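Local coordinates for protein PKS (Streptomyces albus, PDB 4OQJ) that probably acts as a polyketide synthase ketosynthase in oxazolomycin biosynthesis, condensing acyl units held on carrier proteins, at residues F93-T96 with R97-E101; C113-E116 with A117-A121; D159-R162 with M163-N167; T174-A177 with Y178-L182. All blocks are in the same frame, centred on the assembly; numbering follows the deposited sequence.

Contact 1. Residues F93-T96 with R97-E101; sequences FGIT and RDEAE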
loop_
_atom_site.group_PDB
_atom_site.type_symbol
_atom_site.label_atom_id
_atom_site.label_comp_id
_atom_site.label_asym_id
_atom_site.label_seq_id
_atom_site.Cartn_x
_atom_site.Cartn_y
_atom_site.Cartn_z
ATOM N N PHE A 93 -9.033 -13.617 21.117
ATOM C CA PHE A 93 -7.876 -12.858 20.655
ATOM C C PHE A 93 -7.067 -12.233 21.802
ATOM O O PHE A 93 -6.160 -11.440 21.571
ATOM C CB PHE A 93 -8.338 -11.781 19.676
ATOM C CG PHE A 93 -8.939 -12.342 18.432
ATOM C CD1 PHE A 93 -8.150 -13.022 17.517
ATOM C CD2 PHE A 93 -10.298 -12.234 18.188
ATOM C CE1 PHE A 93 -8.704 -13.559 16.362
ATOM C CE2 PHE A 93 -10.850 -12.779 17.043
ATOM C CZ PHE A 93 -10.046 -13.438 16.130
ATOM N N GLY A 94 -7.372 -12.613 23.033
ATOM C CA GLY A 94 -6.595 -12.148 24.173
ATOM C C GLY A 94 -6.724 -10.654 24.391
ATOM O O GLY A 94 -5.784 -9.994 24.817
ATOM N N ILE A 95 -7.901 -10.125 24.089
ATOM C CA ILE A 95 -8.172 -8.693 24.200
ATOM C C ILE A 95 -9.125 -8.436 25.372
ATOM O O ILE A 95 -10.116 -9.140 25.530
ATOM C CB ILE A 95 -8.766 -8.158 22.880
ATOM C CG1 ILE A 95 -7.696 -8.216 21.779
ATOM C CG2 ILE A 95 -9.280 -6.732 23.033
ATOM C CD1 ILE A 95 -8.215 -7.969 20.371
ATOM N N THR A 96 -8.822 -7.444 26.203
ATOM C CA THR A 96 -9.672 -7.137 27.354
ATOM C C THR A 96 -10.968 -6.493 26.893
ATOM O O THR A 96 -11.051 -6.014 25.762
ATOM C CB THR A 96 -8.987 -6.180 28.323
ATOM O OG1 THR A 96 -8.848 -4.909 27.688
ATOM C CG2 THR A 96 -7.602 -6.694 28.714
ATOM N N ARG A 97 -11.969 -6.476 27.767
ATOM C CA ARG A 97 -13.236 -5.809 27.483
ATOM C C ARG A 97 -13.039 -4.327 27.174
ATOM O O ARG A 97 -13.621 -3.802 26.221
ATOM C CB ARG A 97 -14.202 -5.934 28.665
ATOM C CG ARG A 97 -14.652 -7.340 28.995
ATOM C CD ARG A 97 -15.926 -7.331 29.842
ATOM N NE ARG A 97 -17.099 -7.764 29.074
ATOM C CZ ARG A 97 -17.891 -6.959 28.364
ATOM N NH1 ARG A 97 -17.659 -5.652 28.306
ATOM N NH2 ARG A 97 -18.927 -7.466 27.706
ATOM N N ASP A 98 -12.250 -3.643 28.000
ATOM C CA ASP A 98 -12.012 -2.216 27.801
ATOM C C ASP A 98 -11.361 -1.974 26.451
ATOM O O ASP A 98 -11.714 -1.030 25.755
ATOM C CB ASP A 98 -11.134 -1.630 28.907
ATOM C CG ASP A 98 -11.868 -1.503 30.233
ATOM O OD1 ASP A 98 -13.111 -1.650 30.246
ATOM O OD2 ASP A 98 -11.199 -1.247 31.262
ATOM N N GLU A 99 -10.420 -2.825 26.061
ATOM C CA GLU A 99 -9.766 -2.611 24.778
ATOM C C GLU A 99 -10.728 -2.933 23.638
ATOM O O GLU A 99 -10.761 -2.204 22.640
ATOM C CB GLU A 99 -8.487 -3.436 24.638
ATOM C CG GLU A 99 -7.942 -3.382 23.201
ATOM C CD GLU A 99 -6.469 -3.700 23.090
ATOM O OE1 GLU A 99 -5.670 -2.744 23.011
ATOM O OE2 GLU A 99 -6.113 -4.899 23.057
ATOM N N ALA A 100 -11.516 -4.003 23.779
ATOM C CA ALA A 100 -12.445 -4.394 22.716
ATOM C C ALA A 100 -13.425 -3.271 22.411
ATOM O O ALA A 100 -13.801 -3.036 21.259
ATOM C CB ALA A 100 -13.207 -5.647 23.100
ATOM N N GLU A 101 -13.861 -2.608 23.467
ATOM C CA GLU A 101 -14.783 -1.489 23.348
ATOM C C GLU A 101 -14.144 -0.332 22.589
ATOM O O GLU A 101 -14.812 0.359 21.824
ATOM C CB GLU A 101 -15.223 -1.032 24.737
ATOM C CG GLU A 101 -16.051 0.243 24.757
ATOM C CD GLU A 101 -16.544 0.588 26.153
ATOM O OE1 GLU A 101 -16.186 1.674 26.665
ATOM O OE2 GLU A 101 -17.285 -0.233 26.736
HETATM O O HOH W 1 -6.301 -5.963 25.699
#
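The hydroxyl of Thr96 caps the first turn of helix 97-102. Thr96 is the N-cap residue, and its OG1 accepts the Glu99 backbone N-H at 3.1 Å (N to OG1), with an N-H...O angle of 157°. The torsion explains the bond: with chi1 at 67°, OG1 sits between the backbone N and the carbonyl carbon and faces the turn. In a classical capping box the Glu99 carboxylate would answer by taking the Thr96 N-H directly. Here one water does this. It accepts from Thr96 N at 3.0 Å and donates to Glu99 OE2 at 2.9 Å. The other carboxylate oxygen, Glu99 OE1, forms a salt bridge with Arg162. The two oxygens therefore have different partners, which should restrict rotation of the group. The first regular helix bond runs from Ala100 N to Thr96 O, 2.9 Å.

Ile95 supplies the apolar side. It precedes the cap and meets Ala100 four residues beyond the cap, as in a hydrophobic staple. The Ile95 and Glu99 side chains cross at about a right angle, and Ile95 CG2 lies 3.6 Å from Glu99 CG. Ile95 also touches Phe88 and Lys179. Of the two methyls in the staple, Ile95 CG2 stands 4.1 Å from Ala100 CB.

Contact 2. Residues C113-E116 with A117-A121; sequences CAYE and ALERA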
loop_
_atom_site.group_PDB
_atom_site.type_symbol
_atom_site.label_atom_id
_atom_site.label_comp_id
_atom_site.label_asym_id
_atom_site.label_seq_id
_atom_site.Cartn_x
_atom_site.Cartn_y
_atom_site.Cartn_z
ATOM N N CYS A 113 -12.913 -11.756 10.258
ATOM C CA CYS A 113 -13.050 -12.186 8.854
ATOM C C CYS A 113 -11.742 -12.807 8.299
ATOM O O CYS A 113 -11.768 -13.805 7.572
ATOM C CB CYS A 113 -13.475 -11.008 7.980
ATOM S SG CYS A 113 -13.942 -11.495 6.292
ATOM N N ALA A 114 -10.605 -12.212 8.644
ATOM C CA ALA A 114 -9.307 -12.739 8.223
ATOM C C ALA A 114 -9.047 -14.116 8.826
ATOM O O ALA A 114 -8.539 -15.011 8.148
ATOM C CB ALA A 114 -8.187 -11.772 8.614
ATOM N N TYR A 115 -9.376 -14.270 10.103
ATOM C CA TYR A 115 -9.302 -15.556 10.776
ATOM C C TYR A 115 -10.117 -16.587 9.991
ATOM O O TYR A 115 -9.628 -17.670 9.702
ATOM C CB TYR A 115 -9.805 -15.411 12.214
ATOM C CG TYR A 115 -9.628 -16.607 13.145
ATOM C CD1 TYR A 115 -10.386 -17.761 12.998
ATOM C CD2 TYR A 115 -8.749 -16.540 14.222
ATOM C CE1 TYR A 115 -10.242 -18.838 13.882
ATOM C CE2 TYR A 115 -8.599 -17.590 15.104
ATOM C CZ TYR A 115 -9.343 -18.738 14.934
ATOM O OH TYR A 115 -9.185 -19.776 15.823
ATOM N N GLU A 116 -11.350 -16.232 9.634
ATOM C CA GLU A 116 -12.219 -17.125 8.872
ATOM C C GLU A 116 -11.622 -17.469 7.519
ATOM O O GLU A 116 -11.733 -18.611 7.079
ATOM C CB GLU A 116 -13.604 -16.504 8.654
ATOM C CG GLU A 116 -14.513 -16.495 9.878
ATOM C CD GLU A 116 -15.787 -15.652 9.660
ATOM O OE1 GLU A 116 -15.792 -14.810 8.733
ATOM O OE2 GLU A 116 -16.776 -15.829 10.418
ATOM N N ALA A 117 -11.014 -16.487 6.847
ATOM C CA ALA A 117 -10.459 -16.727 5.514
ATOM C C ALA A 117 -9.309 -17.731 5.571
ATOM O O ALA A 117 -9.198 -18.611 4.708
ATOM C CB ALA A 117 -9.996 -15.429 4.874
ATOM N N LEU A 118 -8.460 -17.605 6.583
ATOM C CA LEU A 118 -7.337 -18.527 6.762
ATOM C C LEU A 118 -7.846 -19.912 7.161
ATOM O O LEU A 118 -7.354 -20.925 6.673
ATOM C CB LEU A 118 -6.360 -17.990 7.804
ATOM C CG LEU A 118 -5.484 -16.854 7.273
ATOM C CD1 LEU A 118 -4.923 -16.027 8.397
ATOM C CD2 LEU A 118 -4.371 -17.444 6.426
ATOM N N GLU A 119 -8.848 -19.957 8.029
ATOM C CA GLU A 119 -9.514 -21.213 8.334
ATOM C C GLU A 119 -10.060 -21.907 7.086
ATOM O O GLU A 119 -9.888 -23.101 6.921
ATOM C CB GLU A 119 -10.650 -20.984 9.319
ATOM C CG GLU A 119 -10.235 -21.030 10.764
ATOM C CD GLU A 119 -11.447 -21.033 11.669
ATOM O OE1 GLU A 119 -12.371 -20.222 11.406
ATOM O OE2 GLU A 119 -11.479 -21.842 12.625
ATOM N N ARG A 120 -10.747 -21.172 6.219
ATOM C CA ARG A 120 -11.313 -21.796 5.035
ATOM C C ARG A 120 -10.200 -22.259 4.106
ATOM O O ARG A 120 -10.335 -23.296 3.456
ATOM C CB ARG A 120 -12.268 -20.832 4.316
ATOM C CG ARG A 120 -12.877 -21.384 3.053
ATOM C CD ARG A 120 -14.139 -20.627 2.677
ATOM N NE ARG A 120 -15.235 -20.856 3.625
ATOM C CZ ARG A 120 -15.593 -20.025 4.608
ATOM N NH1 ARG A 120 -16.616 -20.336 5.402
ATOM N NH2 ARG A 120 -14.956 -18.877 4.800
ATOM N N ALA A 121 -9.094 -21.517 4.067
ATOM C CA ALA A 121 -7.925 -21.920 3.279
ATOM C C ALA A 121 -7.261 -23.172 3.839
ATOM O O ALA A 121 -6.661 -23.948 3.091
ATOM C CB ALA A 121 -6.911 -20.789 3.211
HETATM O O HOH W 2 -9.862 -22.196 14.799
#
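With chi1 at -172°, Tyr115 CG stands trans to the backbone N and the ring leans along helix 105-121 toward Glu119, one turn on. The Glu119 chain is extended beyond CG and carries its carboxylate to the rim of that ring. This is an i to i+4 pair on a helix that packs against the central sheet of the thiolase-type fold.

The carboxylate comes to the ring edge, not over a face. Glu119 CD is 3.3 Å from Tyr115 CE1, close to the ring plane, and Glu119 OE1 lies in that plane. The two flat groups are turned 73° apart. A water closes the far end. It donates to Glu119 OE2 at 2.7 Å and is 2.7 Å from Tyr115 OH. Glu119 OE1 takes the backbone N-H of Tyr697, so both carboxylate oxygens have a partner. Phe699 meets the Tyr115 ring edge-to-face.

On another side of the helix the charged ends point to strand 23-31. Glu116 forms a salt bridge with Arg31, and Arg120 NH2 donates to Leu28 O. Leu118 and Ala114 pack on strand 214-221 and on Leu180 of helix 171-180. Leu118 CD1 rests 3.8 Å from Ala114 O, the same oxygen that accepts Leu118 N at 3.0 Å.

Contact 3. Residues D159-R162 with M163-N167; sequences DRYR and MMITN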
loop_
_atom_site.group_PDB
_atom_site.type_symbol
_atom_site.label_atom_id
_atom_site.label_comp_id
_atom_site.label_asym_id
_atom_site.label_seq_id
_atom_site.Cartn_x
_atom_site.Cartn_y
_atom_site.Cartn_z
ATOM N N ASP A 159 -4.509 8.252 27.288
ATOM C CA ASP A 159 -5.758 7.629 26.854
ATOM C C ASP A 159 -6.039 7.936 25.383
ATOM O O ASP A 159 -6.579 7.097 24.652
ATOM C CB ASP A 159 -6.913 8.097 27.737
ATOM C CG ASP A 159 -6.918 7.412 29.100
ATOM O OD1 ASP A 159 -6.574 6.209 29.161
ATOM O OD2 ASP A 159 -7.256 8.080 30.106
ATOM N N ARG A 160 -5.657 9.134 24.953
ATOM C CA ARG A 160 -5.692 9.473 23.535
ATOM C C ARG A 160 -4.801 8.530 22.727
ATOM O O ARG A 160 -5.179 8.062 21.654
ATOM C CB ARG A 160 -5.262 10.923 23.329
ATOM C CG ARG A 160 -6.343 11.925 23.710
ATOM C CD ARG A 160 -5.882 13.343 23.500
ATOM N NE ARG A 160 -6.954 14.295 23.763
ATOM C CZ ARG A 160 -6.895 15.585 23.459
ATOM N NH1 ARG A 160 -5.813 16.088 22.876
ATOM N NH2 ARG A 160 -7.920 16.377 23.736
ATOM N N TYR A 161 -3.616 8.251 23.249
ATOM C CA TYR A 161 -2.689 7.339 22.599
ATOM C C TYR A 161 -3.319 5.947 22.479
ATOM O O TYR A 161 -3.266 5.313 21.431
ATOM C CB TYR A 161 -1.372 7.282 23.378
ATOM C CG TYR A 161 -0.381 6.271 22.844
ATOM C CD1 TYR A 161 -0.390 4.956 23.293
ATOM C CD2 TYR A 161 0.568 6.634 21.895
ATOM C CE1 TYR A 161 0.511 4.030 22.806
ATOM C CE2 TYR A 161 1.476 5.711 21.403
ATOM C CZ TYR A 161 1.444 4.413 21.860
ATOM O OH TYR A 161 2.346 3.485 21.380
ATOM N N ARG A 162 -3.948 5.475 23.543
ATOM C CA ARG A 162 -4.596 4.175 23.486
ATOM C C ARG A 162 -5.764 4.177 22.465
ATOM O O ARG A 162 -5.983 3.201 21.750
ATOM C CB ARG A 162 -5.050 3.777 24.894
ATOM C CG ARG A 162 -5.694 2.387 25.029
ATOM C CD ARG A 162 -4.982 1.257 24.260
ATOM N NE ARG A 162 -3.626 0.968 24.733
ATOM C CZ ARG A 162 -3.004 -0.200 24.560
ATOM N NH1 ARG A 162 -3.610 -1.199 23.931
ATOM N NH2 ARG A 162 -1.769 -0.375 25.009
HETATM N N MSE A 163 -6.478 5.290 22.350
HETATM C CA MSE A 163 -7.511 5.400 21.328
HETATM C C MSE A 163 -6.916 5.450 19.909
HETATM O O MSE A 163 -7.483 4.889 18.986
HETATM C CB MSE A 163 -8.386 6.633 21.596
HETATM C CG MSE A 163 -9.462 6.351 22.652
HETATM SE SE MSE A 163 -10.655 7.847 22.954
HETATM C CE MSE A 163 -9.544 8.754 24.254
HETATM N N MSE A 164 -5.767 6.094 19.737
HETATM C CA MSE A 164 -5.128 6.127 18.426
HETATM C C MSE A 164 -4.728 4.726 17.944
HETATM O O MSE A 164 -4.977 4.370 16.780
HETATM C CB MSE A 164 -3.894 7.036 18.449
HETATM C CG MSE A 164 -3.095 7.032 17.145
HETATM SE SE MSE A 164 -1.370 7.939 17.327
HETATM C CE MSE A 164 -0.394 6.478 18.229
ATOM N N ILE A 165 -4.110 3.922 18.803
ATOM C CA ILE A 165 -3.650 2.611 18.319
ATOM C C ILE A 165 -4.802 1.623 18.199
ATOM O O ILE A 165 -4.621 0.566 17.602
ATOM C CB ILE A 165 -2.532 1.988 19.209
ATOM C CG1 ILE A 165 -3.045 1.668 20.614
ATOM C CG2 ILE A 165 -1.330 2.915 19.246
ATOM C CD1 ILE A 165 -1.980 1.094 21.535
ATOM N N THR A 166 -5.988 1.969 18.718
ATOM C CA THR A 166 -7.153 1.103 18.533
ATOM C C THR A 166 -8.101 1.605 17.443
ATOM O O THR A 166 -9.094 0.946 17.145
ATOM C CB THR A 166 -7.973 0.926 19.840
ATOM O OG1 THR A 166 -8.350 2.200 20.366
ATOM C CG2 THR A 166 -7.159 0.165 20.894
ATOM N N ASN A 167 -7.784 2.743 16.822
ATOM C CA ASN A 167 -8.714 3.353 15.872
ATOM C C ASN A 167 -8.137 3.918 14.584
ATOM O O ASN A 167 -8.875 4.081 13.607
ATOM C CB ASN A 167 -9.489 4.467 16.573
ATOM C CG ASN A 167 -10.634 3.925 17.387
ATOM O OD1 ASN A 167 -11.718 3.681 16.860
ATOM N ND2 ASN A 167 -10.391 3.697 18.674
#
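Helix 157-167 stands at the subunit interface, where Ile165 touches both Tyr161 and Arg162. Ile165 CD1 sits over the centre of one face of the Arg162 guanidinium, 3.4 Å above its plane. The Arg162 chain is bent at chi2 and chi3 (43° and 64°), which folds the group back over this methyl. Its NH1 reaches Glu99 of helix 97-102. The other Ile165 branch, CG2, lies 4.0 Å above one face of the Tyr161 ring, displaced toward the rim. The Met164 methyl also comes to the ring: CE is 3.8 Å from Tyr161 CE2. Met164 and Met163 are both selenomethionine.

Tyr161, Met164 and Ile165 form an apolar patch in the i to i+3 and i to i+4 pattern of an alpha helix. The patch packs on the second subunit of this ketosynthase dimer: Tyr161 on Met236, Met164 on Leu140 and Ile165 on Thr298, all of that subunit.

Farther along, side chains also bond to backbone oxygens. Thr166 OG1 is 2.9 Å from Arg162 O and 3.1 Å from Met163 O. Its single proton can serve either, and the choice is not settled. The Thr166 N bond to Arg162 O is weak. Asn167 ND2 donates to Met163 O at 3.2 Å, in the carbonyl plane on a lone pair. Asn167 OD1 accepts from Asn141 ND2.

Contact 4. Residues T174-A177 with Y178-L182; sequences TRTA and YKLNL. With K (potassium ion), chain B.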
loop_
_atom_site.group_PDB
_atom_site.type_symbol
_atom_site.label_atom_id
_atom_site.label_comp_id
_atom_site.label_asym_id
_atom_site.label_seq_id
_atom_site.Cartn_x
_atom_site.Cartn_y
_atom_site.Cartn_z
ATOM N N THR A 174 -1.806 -4.365 10.869
ATOM C CA THR A 174 -0.847 -4.816 11.866
ATOM C C THR A 174 -1.498 -5.485 13.097
ATOM O O THR A 174 -0.920 -6.399 13.666
ATOM C CB THR A 174 0.030 -3.655 12.350
ATOM O OG1 THR A 174 -0.800 -2.635 12.924
ATOM C CG2 THR A 174 0.844 -3.099 11.188
ATOM N N ARG A 175 -2.674 -5.028 13.511
ATOM C CA ARG A 175 -3.419 -5.729 14.565
ATOM C C ARG A 175 -3.673 -7.159 14.139
ATOM O O ARG A 175 -3.485 -8.093 14.926
ATOM C CB ARG A 175 -4.750 -5.053 14.867
ATOM C CG ARG A 175 -5.562 -5.773 15.964
ATOM C CD ARG A 175 -6.886 -5.097 16.231
ATOM N NE ARG A 175 -6.772 -3.682 15.984
ATOM C CZ ARG A 175 -6.178 -2.829 16.808
ATOM N NH1 ARG A 175 -6.073 -1.561 16.461
ATOM N NH2 ARG A 175 -5.687 -3.241 17.964
ATOM N N THR A 176 -4.064 -7.332 12.881
ATOM C CA THR A 176 -4.320 -8.662 12.351
ATOM C C THR A 176 -3.032 -9.473 12.323
ATOM O O THR A 176 -3.033 -10.643 12.697
ATOM C CB THR A 176 -4.957 -8.578 10.945
ATOM O OG1 THR A 176 -6.181 -7.831 11.039
ATOM C CG2 THR A 176 -5.263 -9.944 10.389
ATOM N N ALA A 177 -1.929 -8.857 11.899
ATOM C CA ALA A 177 -0.652 -9.579 11.844
ATOM C C ALA A 177 -0.242 -10.034 13.246
ATOM O O ALA A 177 0.216 -11.168 13.444
ATOM C CB ALA A 177 0.415 -8.713 11.233
ATOM N N TYR A 178 -0.417 -9.157 14.226
ATOM C CA TYR A 178 -0.019 -9.462 15.594
ATOM C C TYR A 178 -0.885 -10.556 16.222
ATOM O O TYR A 178 -0.389 -11.422 16.949
ATOM C CB TYR A 178 -0.083 -8.204 16.461
ATOM C CG TYR A 178 0.243 -8.489 17.901
ATOM C CD1 TYR A 178 1.528 -8.882 18.263
ATOM C CD2 TYR A 178 -0.728 -8.389 18.900
ATOM C CE1 TYR A 178 1.851 -9.167 19.575
ATOM C CE2 TYR A 178 -0.411 -8.670 20.240
ATOM C CZ TYR A 178 0.887 -9.064 20.557
ATOM O OH TYR A 178 1.240 -9.365 21.848
ATOM N N LYS A 179 -2.179 -10.527 15.945
ATOM C CA LYS A 179 -3.089 -11.454 16.605
ATOM C C LYS A 179 -3.208 -12.785 15.882
ATOM O O LYS A 179 -3.563 -13.778 16.510
ATOM C CB LYS A 179 -4.466 -10.822 16.742
ATOM C CG LYS A 179 -4.526 -9.698 17.751
ATOM C CD LYS A 179 -4.271 -10.204 19.155
ATOM C CE LYS A 179 -4.410 -9.080 20.150
ATOM N NZ LYS A 179 -4.207 -9.575 21.529
ATOM N N LEU A 180 -2.933 -12.807 14.573
ATOM C CA LEU A 180 -2.986 -14.051 13.790
ATOM C C LEU A 180 -1.606 -14.669 13.497
ATOM O O LEU A 180 -1.530 -15.792 13.019
ATOM C CB LEU A 180 -3.707 -13.817 12.464
ATOM C CG LEU A 180 -5.151 -13.297 12.543
ATOM C CD1 LEU A 180 -5.826 -13.417 11.184
ATOM C CD2 LEU A 180 -5.951 -14.042 13.597
ATOM N N ASN A 181 -0.537 -13.926 13.788
ATOM C CA ASN A 181 0.869 -14.288 13.479
ATOM C C ASN A 181 1.208 -14.260 11.986
ATOM O O ASN A 181 1.655 -15.253 11.411
ATOM C CB ASN A 181 1.248 -15.665 14.034
ATOM C CG ASN A 181 2.767 -15.868 14.077
ATOM O OD1 ASN A 181 3.513 -14.949 14.418
ATOM N ND2 ASN A 181 3.229 -17.062 13.719
ATOM N N LEU A 182 1.036 -13.098 11.370
ATOM C CA LEU A 182 1.378 -12.904 9.966
ATOM C C LEU A 182 2.683 -12.121 9.957
ATOM O O LEU A 182 2.729 -11.007 10.486
ATOM C CB LEU A 182 0.259 -12.154 9.232
ATOM C CG LEU A 182 -1.158 -12.652 9.487
ATOM C CD1 LEU A 182 -2.155 -11.903 8.639
ATOM C CD2 LEU A 182 -1.263 -14.163 9.239
HETATM K K K B . 2.053 -12.165 21.705
HETATM O O HOH W 3 -0.290 -12.046 19.801
HETATM O O HOH W 4 1.494 -11.322 24.725
HETATM O O HOH W 5 4.059 -14.413 22.642
HETATM O O HOH W 6 1.195 -14.905 21.705
#
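Ala177 O is gripped by two backbone N-H groups at the end of helix 171-180. Leu182 N donates at 2.9 Å, in the carbonyl plane on a lone pair, with an N-H...O angle of 159°. The bond from Asn181 N is weak. Asn181 has left helical geometry with phi 70°, and this turns the chain back so that Leu182 N can reach Ala177 O. The 6→1 bond from Leu182 N to Ala177 O and the positive phi of Asn181 resemble a Schellman ending, without its 5→2 bond. Its usual apolar pair is present too, with Leu182 CB 4.0 Å from Ala177 CB.

One turn of the helix carries a potassium site. Tyr178 OH binds the ion at 2.9 Å. A water that is also bound to the ion donates to Tyr178 O and lies over one face of the Tyr178 ring, offset toward the rim. Three more waters bind the ion. The backbone oxygens of Ser292 and Lys294 of the second subunit also bind the ion, which thus bridges the two chains. Asn181 OD1 accepts from Ser292 N of the second subunit beside it.

Thr176 and Leu180 lie alongside each other and point the same way. Thr176 CG2 is 3.6 Å from Leu180 CD1. Arg175 NH1 donates to Ile165 O and also to Gln107 OE1 of helix 105-121. Thr176 and Leu180 pack on that helix, while Leu182 packs against strand 132-138, touching Ile132 and Val134.

How the contacts relate
The four contacts follow one another along the chain. None nests in or crosses another, and each closes no more than a local helical turn or cap. Contact 1 starts helix 97-102, and helix 105-121 follows with contact 2. Phe93 of contact 1 packs on Tyr115 of contact 2. Contact 1 also joins contact 3 through the Glu99 to Arg162 salt bridge, tying helix 97-102 to helix 157-167. Contact 4 ends helix 171-180 and touches the other three: Lys179 NZ probably donates to Phe93 O, Arg175 NH1 probably to Ile165 O, and Leu180 packs on Ala114, Tyr115 and Leu118. Contacts 3 and 4 both meet the second subunit.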